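PDB 4MDB: mariner Mos1 transposase from Drosophila mauritiana, which moves the Mos1 transposon by a cut-and-paste mechanism, its RNase H-like catalytic domain, the part present here, using divalent metal ions to act on DNA. Local coordinates for residues H2-N5 / E6-E10; I18-S21 / R22-R25; E92-A96 / A97-Q101. The protein carries 1 engineered substitution. All coordinates share one frame; numbering follows the deposited sequence.

Contact 1: residues H2-N5 / E6-E10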
# COMPACT_ATOMS: atom_id res chain seq x y z
N HIS A 2 -17.88 9.09 -3.86
CA HIS A 2 -18.67 8.17 -2.97
C HIS A 2 -19.17 8.90 -1.72
O HIS A 2 -18.36 9.46 -0.96
CB HIS A 2 -17.80 6.96 -2.57
CG HIS A 2 -18.57 5.84 -1.94
ND1 HIS A 2 -19.35 4.97 -2.67
CD2 HIS A 2 -18.67 5.44 -0.65
CE1 HIS A 2 -19.90 4.08 -1.85
NE2 HIS A 2 -19.50 4.35 -0.62
N GLU A 3 -20.49 8.92 -1.52
CA GLU A 3 -21.07 9.34 -0.23
C GLU A 3 -20.88 8.19 0.78
O GLU A 3 -21.38 7.06 0.60
CB GLU A 3 -22.56 9.72 -0.35
CG GLU A 3 -22.85 11.11 -0.93
CD GLU A 3 -23.32 12.13 0.12
OE1 GLU A 3 -24.50 12.59 0.06
OE2 GLU A 3 -22.52 12.48 1.02
N LEU A 4 -20.19 8.49 1.86
CA LEU A 4 -20.02 7.54 2.93
C LEU A 4 -21.31 7.42 3.75
O LEU A 4 -21.94 8.43 4.11
CB LEU A 4 -18.88 7.98 3.86
CG LEU A 4 -17.46 8.04 3.27
CD1 LEU A 4 -16.53 8.89 4.11
CD2 LEU A 4 -16.91 6.62 3.13
N ASN A 5 -21.67 6.22 4.12
CA ASN A 5 -22.80 6.11 5.01
C ASN A 5 -22.35 6.09 6.46
O ASN A 5 -21.13 6.17 6.73
CB ASN A 5 -23.61 4.84 4.67
CG ASN A 5 -22.82 3.56 4.85
OD1 ASN A 5 -21.96 3.44 5.70
ND2 ASN A 5 -23.19 2.57 4.07
N GLU A 6 -23.30 5.93 7.36
CA GLU A 6 -23.06 6.01 8.77
C GLU A 6 -22.07 4.95 9.27
O GLU A 6 -21.16 5.27 10.04
CB GLU A 6 -24.37 5.96 9.55
CG GLU A 6 -25.17 7.26 9.38
CD GLU A 6 -24.44 8.53 9.86
OE1 GLU A 6 -24.60 9.63 9.25
OE2 GLU A 6 -23.72 8.43 10.88
N ARG A 7 -22.26 3.73 8.80
CA ARG A 7 -21.39 2.58 9.18
C ARG A 7 -19.94 2.87 8.75
O ARG A 7 -19.01 2.68 9.52
CB ARG A 7 -21.85 1.30 8.44
CG ARG A 7 -21.11 0.03 8.84
CD ARG A 7 -21.60 -1.17 8.01
NE ARG A 7 -21.38 -0.92 6.58
CZ ARG A 7 -22.31 -0.94 5.61
NH1 ARG A 7 -23.59 -1.28 5.85
NH2 ARG A 7 -21.94 -0.63 4.37
N GLN A 8 -19.79 3.38 7.55
CA GLN A 8 -18.47 3.65 6.95
C GLN A 8 -17.73 4.78 7.67
O GLN A 8 -16.50 4.70 7.89
CB GLN A 8 -18.59 3.95 5.48
CG GLN A 8 -19.13 2.75 4.64
CD GLN A 8 -19.71 3.13 3.30
OE1 GLN A 8 -19.87 4.28 2.96
NE2 GLN A 8 -20.08 2.11 2.52
N MET A 9 -18.48 5.81 8.03
CA MET A 9 -17.85 6.97 8.72
C MET A 9 -17.51 6.55 10.13
O MET A 9 -16.46 6.95 10.67
CB MET A 9 -18.79 8.19 8.69
CG MET A 9 -18.97 8.80 7.32
SD MET A 9 -20.00 10.30 7.38
CE MET A 9 -21.63 9.61 7.46
N GLU A 10 -18.31 5.70 10.74
CA GLU A 10 -18.04 5.27 12.13
C GLU A 10 -16.75 4.41 12.15
O GLU A 10 -15.89 4.63 13.01
CB GLU A 10 -19.26 4.55 12.66
CG GLU A 10 -19.18 3.46 13.68
CD GLU A 10 -20.56 2.76 13.78
OE1 GLU A 10 -20.74 1.67 13.20
OE2 GLU A 10 -21.52 3.34 14.33
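Asn5 and Gln8 exchange hydrogen bonds to form a capping box at the start of helix 6-25. Asn5 OD1 accepts from Gln8 N at 2.9 Å, nearly end-on to its C=O, and Gln8 OE1 accepts a hydrogen bond from Asn5 N, also at 2.9 Å, with that donor standing 46° out of the amide plane. Asn5 reaches the first turn because CG sits between its backbone N and carbonyl carbon (chi1 62°). The two bonds hold the side-chain amides stacked, their planes 27° apart. The first helical backbone bond, Met9 N to Asn5 O at 3.0 Å, completes the turn.

Two looser contacts flank the box. Asn5 ND2 lies over one face of the Arg7 guanidinium, 3.4 Å from NH2, two donors with no hydrogen bond between them. Gln8 OE1 comes to the ring edge of His2, 3.6 Å from NE2; His2 is poorly ordered.

Apolar contact comes from Leu4 CB against Met9 CG at 3.6 Å, the hydrophobic staple that often accompanies a capping box.

The whole cap lies at the surface. Tyr156 stacks on the His2 ring and also touches Leu4 and Gln8, while Lys222 and Tyr223, from the loop after helix 209-218, meet Met9 and Leu4.

Contact 2: residues I18-S21 / R22-R25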
# COMPACT_ATOMS: atom_id res chain seq x y z
N ILE A 18 -7.94 4.72 17.12
CA ILE A 18 -7.15 3.60 17.61
C ILE A 18 -5.71 3.83 17.13
O ILE A 18 -4.76 3.71 17.94
CB ILE A 18 -7.67 2.25 17.14
CG1 ILE A 18 -9.01 1.92 17.82
CG2 ILE A 18 -6.69 1.10 17.41
CD1 ILE A 18 -9.76 0.83 17.09
N LEU A 19 -5.53 4.10 15.84
CA LEU A 19 -4.15 4.24 15.29
C LEU A 19 -3.44 5.46 15.90
O LEU A 19 -2.24 5.40 16.29
CB LEU A 19 -4.20 4.32 13.77
CG LEU A 19 -4.69 3.06 13.08
CD1 LEU A 19 -4.98 3.32 11.59
CD2 LEU A 19 -3.73 1.91 13.29
N LEU A 20 -4.18 6.56 16.04
CA LEU A 20 -3.62 7.82 16.56
C LEU A 20 -3.25 7.70 17.99
O LEU A 20 -2.15 8.13 18.37
CB LEU A 20 -4.64 8.98 16.40
CG LEU A 20 -4.05 10.39 16.55
CD1 LEU A 20 -2.97 10.71 15.51
CD2 LEU A 20 -5.26 11.33 16.34
N SER A 21 -4.09 7.05 18.79
CA SER A 21 -3.74 6.85 20.20
C SER A 21 -2.55 5.90 20.40
O SER A 21 -1.68 6.11 21.24
CB SER A 21 -4.93 6.43 21.06
OG SER A 21 -5.32 5.16 20.74
N ARG A 22 -2.48 4.87 19.59
CA ARG A 22 -1.27 4.01 19.57
C ARG A 22 -0.05 4.82 19.20
O ARG A 22 0.99 4.73 19.85
CB ARG A 22 -1.40 2.84 18.59
CG ARG A 22 -0.09 2.00 18.53
CD ARG A 22 -0.35 0.82 17.68
NE ARG A 22 0.86 -0.00 17.48
CZ ARG A 22 0.86 -1.14 16.79
NH1 ARG A 22 -0.24 -1.53 16.18
NH2 ARG A 22 1.96 -1.84 16.68
N TYR A 23 -0.14 5.61 18.13
CA TYR A 23 0.96 6.42 17.65
C TYR A 23 1.49 7.31 18.72
O TYR A 23 2.68 7.44 18.87
CB TYR A 23 0.58 7.19 16.40
CG TYR A 23 1.55 8.26 15.99
CD1 TYR A 23 2.78 7.96 15.37
CD2 TYR A 23 1.28 9.58 16.28
CE1 TYR A 23 3.68 8.94 15.01
CE2 TYR A 23 2.18 10.58 15.95
CZ TYR A 23 3.37 10.28 15.34
OH TYR A 23 4.19 11.33 15.04
N LYS A 24 0.56 7.91 19.47
CA LYS A 24 0.97 8.86 20.53
C LYS A 24 1.71 8.16 21.65
O LYS A 24 2.63 8.75 22.22
CB LYS A 24 -0.26 9.62 21.01
CG LYS A 24 -0.71 10.59 19.90
CD LYS A 24 -1.93 11.38 20.32
CE LYS A 24 -2.26 12.51 19.36
NZ LYS A 24 -3.72 12.75 19.54
N ARG A 25 1.32 6.93 21.98
CA ARG A 25 2.01 6.17 23.02
C ARG A 25 3.40 5.81 22.50
O ARG A 25 4.37 6.00 23.20
CB ARG A 25 1.25 4.91 23.42
CG ARG A 25 0.10 5.13 24.40
CD ARG A 25 -0.66 3.86 24.83
NE ARG A 25 -1.81 3.54 23.97
CZ ARG A 25 -1.85 2.62 22.99
NH1 ARG A 25 -2.99 2.45 22.30
NH2 ARG A 25 -0.79 1.86 22.70
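Ile18 O accepts a hydrogen bond from Arg22 N at 3.0 Å, the first of four successive i to i+4 bonds that tie the last turns of helix 6-25 together. Beside this carbonyl lies Arg22 CB; from there the side chain runs fully extended, away from the first segment, so that its guanidinium reaches a salt bridge with Glu149 and a cation-pi contact with Phe28.

Leu19 O accepts from Tyr23 N at 2.8 Å, and Tyr23 CB rests 3.3 Å from the same oxygen. Leu19 itself is buried and turns its side chain to Leu151 and Trp213.

Leu20 makes the main side-chain contact. Lys24 N binds Leu20 O, and the extended lysine chain then passes back along the helix surface: its CG is 3.2 Å from Leu20 O, and its NZ ends 3.8 Å from Leu20 CD2. With CG anti to its carbonyl carbon (chi1 -71°), Lys24 is aimed toward the preceding turn, where NZ also has a long, weak ion pair with Glu214. The other leucine branch, CD1, only brushes Tyr23 CD2 at 4.5 Å.

Ser21 O accepts a longer hydrogen bond, 3.2 Å, from Arg25 N and also sits over one face of the Arg25 guanidinium, whose chain bends back at chi3. Ser21 OG bonds to Glu17 O, the preceding turn's carbonyl.

This is the regular bonding of an amphipathic alpha-helix: Leu19, Leu20 and Tyr23 turn to helix 209-218, while Ser21 and Arg25 lie on the exposed side.

Contact 3: residues E92-A96 / A97-Q101. Engineered in segment 92-96: Ala96 (natural residue Thr).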
# COMPACT_ATOMS: atom_id res chain seq x y z
N GLU A 92 -4.93 -9.82 -16.51
CA GLU A 92 -4.98 -10.75 -15.35
C GLU A 92 -5.08 -9.97 -14.03
O GLU A 92 -4.59 -8.84 -13.90
CB GLU A 92 -3.85 -11.82 -15.46
CG GLU A 92 -2.86 -12.07 -14.33
CD GLU A 92 -1.60 -12.81 -14.84
OE1 GLU A 92 -1.75 -13.66 -15.76
OE2 GLU A 92 -0.45 -12.54 -14.37
N THR A 93 -5.79 -10.57 -13.09
CA THR A 93 -6.24 -9.93 -11.89
C THR A 93 -5.54 -10.65 -10.72
O THR A 93 -5.00 -11.74 -10.89
CB THR A 93 -7.79 -10.11 -11.83
OG1 THR A 93 -8.38 -9.06 -11.07
CG2 THR A 93 -8.18 -11.50 -11.29
N VAL A 94 -5.50 -10.01 -9.56
CA VAL A 94 -5.09 -10.66 -8.30
C VAL A 94 -6.21 -11.45 -7.62
O VAL A 94 -7.21 -10.89 -7.18
CB VAL A 94 -4.63 -9.59 -7.30
CG1 VAL A 94 -4.31 -10.22 -5.95
CG2 VAL A 94 -3.42 -8.88 -7.89
N ASN A 95 -6.02 -12.74 -7.50
CA ASN A 95 -6.92 -13.60 -6.74
C ASN A 95 -6.23 -14.07 -5.46
O ASN A 95 -5.03 -13.75 -5.23
CB ASN A 95 -7.36 -14.80 -7.58
CG ASN A 95 -6.20 -15.64 -8.09
OD1 ASN A 95 -5.10 -15.61 -7.57
ND2 ASN A 95 -6.47 -16.44 -9.13
N ALA A 96 -6.94 -14.87 -4.67
CA ALA A 96 -6.40 -15.39 -3.41
C ALA A 96 -5.00 -16.06 -3.54
O ALA A 96 -4.05 -15.75 -2.75
CB ALA A 96 -7.45 -16.29 -2.74
N ALA A 97 -4.81 -16.95 -4.53
CA ALA A 97 -3.57 -17.70 -4.67
C ALA A 97 -2.41 -16.82 -5.10
O ALA A 97 -1.25 -17.00 -4.67
CB ALA A 97 -3.74 -18.87 -5.66
N ARG A 98 -2.72 -15.87 -5.98
CA ARG A 98 -1.72 -14.94 -6.45
C ARG A 98 -1.28 -14.04 -5.33
O ARG A 98 -0.08 -13.76 -5.24
CB ARG A 98 -2.21 -14.09 -7.59
CG ARG A 98 -1.02 -13.29 -8.15
CD ARG A 98 -1.40 -12.53 -9.41
NE ARG A 98 -1.94 -13.46 -10.40
CZ ARG A 98 -1.19 -14.13 -11.27
NH1 ARG A 98 0.14 -13.97 -11.31
NH2 ARG A 98 -1.80 -14.96 -12.12
N TYR A 99 -2.21 -13.60 -4.50
CA TYR A 99 -1.84 -12.64 -3.42
C TYR A 99 -0.95 -13.38 -2.40
O TYR A 99 0.02 -12.78 -1.88
CB TYR A 99 -3.04 -12.00 -2.73
CG TYR A 99 -2.67 -10.78 -1.96
CD1 TYR A 99 -2.17 -9.70 -2.55
CD2 TYR A 99 -2.88 -10.72 -0.60
CE1 TYR A 99 -1.85 -8.55 -1.80
CE2 TYR A 99 -2.53 -9.60 0.15
CZ TYR A 99 -2.06 -8.51 -0.50
OH TYR A 99 -1.76 -7.32 0.20
N GLN A 100 -1.29 -14.64 -2.10
CA GLN A 100 -0.51 -15.42 -1.16
C GLN A 100 0.91 -15.54 -1.64
O GLN A 100 1.85 -15.31 -0.88
CB GLN A 100 -1.18 -16.81 -1.01
CG GLN A 100 -0.46 -17.88 -0.25
CD GLN A 100 -1.46 -18.99 0.04
OE1 GLN A 100 -2.11 -19.52 -0.87
NE2 GLN A 100 -1.67 -19.25 1.29
N GLN A 101 1.09 -15.86 -2.92
CA GLN A 101 2.41 -15.96 -3.51
C GLN A 101 3.18 -14.62 -3.54
O GLN A 101 4.38 -14.57 -3.31
CB GLN A 101 2.34 -16.59 -4.90
CG GLN A 101 3.67 -17.07 -5.35
CD GLN A 101 4.32 -18.03 -4.31
OE1 GLN A 101 3.69 -18.98 -3.81
NE2 GLN A 101 5.54 -17.72 -3.94
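Asn95 and Arg98 form the close-fitting part of this contact, the N-cap of helix 96-113. Asn95 OD1 accepts from Arg98 N at 2.9 Å, almost in line with its C=O, and Arg98 CB packs against the same oxygen at 3.3 Å. A chi1 of 58° folds the amide back over the first turn, where OD1 can meet a backbone N-H that has no helical carbonyl before it. Two backbone bonds continue the turn: Tyr99 N to Asn95 O at 2.9 Å, and Gln100 N to the carbonyl of Ala96, an engineered residue that is threonine in the natural protein. On the inner side, Val94 CG1 presses on Tyr99 CB at 3.9 Å, a hydrophobic staple across the cap. The N-H of Asn95 is buried here without a partner.

The looser part lies where Arg98 reaches back to Glu92. Their carboxylate and guanidinium planes are stacked, only 14° apart, with Glu92 OE2 3.1 Å above the guanidinium plane and 3.4 Å from NH1. No N-H points at the oxygen, so this salt bridge works through charge alone. Glu92 OE2 also takes a weak hydrogen bond from Lys89 N. Nearby, Thr93 lies on the solvent side.

Val94 and Tyr99 face the central sheet, against Met72, Cys74 and Trp76 of strand 69-78 and Glu37 of strand 32-42. Tyr99 also stacks on His134 and bonds through OH to His128, while Gln100 turns to helix 137-146, where its NE2 donates to Thr142 OG1.

Contacts 1 and 2 share helix 6-25, one at its capped start and the other at its last turns, with centres about 22 Å apart. Contact 3 opens helix 96-113, also with an asparagine N-cap but without the return bond that makes contact 1 a capping box. Its centre is about 29 Å from that of contact 1 and about 32 Å from that of contact 2, across the chain's centre. The side chains of His2 and Val94 come within about 6 and 10 Å of bound raltegravir, respectively, and that of Tyr99 is about 9 Å from a magnesium ion. Leu19 of contact 2 is about 12 Å, side chain to side chain, from the metal ligand Asp129.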